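Local coordinates for cyclic nucleotide-binding protein (Ruegeria pomeroyi, PDB 3FX3) that probably acts as a DNA-binding transcription regulator of the CRP type, pairing a cyclic nucleotide-binding domain with a helix-turn-helix domain, at residues Leu17-Arg20 with Ser21-Glu24. Numbering follows the deposited sequence.
Sequences LLIR and SLPE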
# COMPACT_ATOMS: atom_id res chain seq x y z
N LEU B 17 7.56 -0.81 -9.22
CA LEU B 17 7.69 -0.08 -7.98
C LEU B 17 9.05 0.62 -7.81
O LEU B 17 9.12 1.81 -7.45
CB LEU B 17 7.46 -1.05 -6.81
CG LEU B 17 7.43 -0.44 -5.44
CD1 LEU B 17 6.11 0.36 -5.36
CD2 LEU B 17 7.52 -1.52 -4.34
N LEU B 18 10.13 -0.11 -8.06
CA LEU B 18 11.48 0.47 -7.98
C LEU B 18 11.61 1.72 -8.84
O LEU B 18 12.01 2.79 -8.37
CB LEU B 18 12.52 -0.54 -8.43
CG LEU B 18 13.97 -0.06 -8.44
CD1 LEU B 18 14.49 0.27 -7.03
CD2 LEU B 18 14.83 -1.13 -9.10
N ILE B 19 11.29 1.57 -10.12
CA ILE B 19 11.57 2.63 -11.07
C ILE B 19 10.56 3.79 -10.95
O ILE B 19 10.94 4.96 -11.03
CB ILE B 19 11.65 2.08 -12.51
CG1 ILE B 19 12.73 0.99 -12.59
CG2 ILE B 19 11.91 3.25 -13.51
CD1 ILE B 19 14.18 1.45 -12.21
N ARG B 20 9.30 3.47 -10.70
CA ARG B 20 8.31 4.51 -10.42
C ARG B 20 8.68 5.36 -9.21
O ARG B 20 8.25 6.49 -9.14
CB ARG B 20 6.94 3.91 -10.11
CG ARG B 20 6.06 3.59 -11.29
CD ARG B 20 4.73 3.04 -10.73
NE ARG B 20 4.83 1.63 -10.33
CZ ARG B 20 4.08 1.00 -9.40
NH1 ARG B 20 3.15 1.64 -8.67
NH2 ARG B 20 4.27 -0.31 -9.20
N SER B 21 9.40 4.80 -8.24
CA SER B 21 9.76 5.56 -7.06
C SER B 21 10.91 6.55 -7.27
O SER B 21 11.13 7.41 -6.42
CB SER B 21 10.12 4.61 -5.94
OG SER B 21 9.00 3.76 -5.69
N LEU B 22 11.65 6.42 -8.35
CA LEU B 22 12.83 7.23 -8.56
C LEU B 22 12.48 8.62 -9.11
O LEU B 22 11.52 8.79 -9.83
CB LEU B 22 13.79 6.59 -9.54
CG LEU B 22 14.28 5.19 -9.25
CD1 LEU B 22 15.14 4.73 -10.45
CD2 LEU B 22 15.05 5.11 -7.92
N PRO B 23 13.29 9.62 -8.78
CA PRO B 23 13.11 10.89 -9.47
C PRO B 23 13.43 10.75 -10.95
O PRO B 23 14.44 10.14 -11.34
CB PRO B 23 14.08 11.84 -8.75
CG PRO B 23 14.91 10.98 -7.85
CD PRO B 23 14.50 9.58 -7.95
N GLU B 24 12.54 11.28 -11.77
CA GLU B 24 12.53 11.06 -13.23
C GLU B 24 13.88 11.37 -13.91
O GLU B 24 14.30 10.64 -14.81
CB GLU B 24 11.38 11.84 -13.87
CG GLU B 24 11.42 13.34 -13.56
CD GLU B 24 10.21 14.13 -14.11
OE1 GLU B 24 9.20 13.50 -14.52
OE2 GLU B 24 10.28 15.39 -14.13
O HOH W 1 10.24 7.55 -11.79
O HOH W 2 8.88 9.43 -9.23
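With a chi1 of -58°, Ser-21 swings its hydroxyl back beside its own backbone N, where both can reach the carbonyl oxygen of Leu-17 one turn earlier; Leu-22, with CG likewise beside its N, turns its branch back over residues 18 and 19. The result illustrates how a serine hydroxyl can share a carbonyl with its own amide in the turn that follows residues 17-20. Ser-21 OG donates to Leu-17 O at 2.6 Å, and Ser-21 N reaches the same oxygen at 3.1 Å, the two donors arriving from opposite faces of the carbonyl plane. The same amide makes a weak bond to Leu-18 O. The next bond is of a tighter turn: Leu-22 N lies 3.1 Å from Ile-19 O, well above that carbonyl's plane though its N-H points fairly straight at the oxygen (158°). Leu-22 CD1 meets Ile-19 CD1 at 3.8 Å; separately, Leu-22 CG comes within 3.4 Å of the polar Leu-18 O. Ile-19 and Leu-22 both rest on Val-27 of helix 24-31, and Leu-22 also touches Ile-131 of the long helix 125-147; Ser-21 packs on Phe-136 of the second subunit. Replacing Ser-21 with an alanine would probably cost Leu-17 O its short hydroxyl bond and leave it just the more bent amide bond (137°). Past Ser-21, water 1 donates to Ile-19 O and Leu-22 O, and water 2 joins Leu-22 O to Arg-20 O. Hydroxyl, amides and waters thus supply donors to the carbonyls of Leu-17, Ile-19, Arg-20 and Leu-22 as the chain turns.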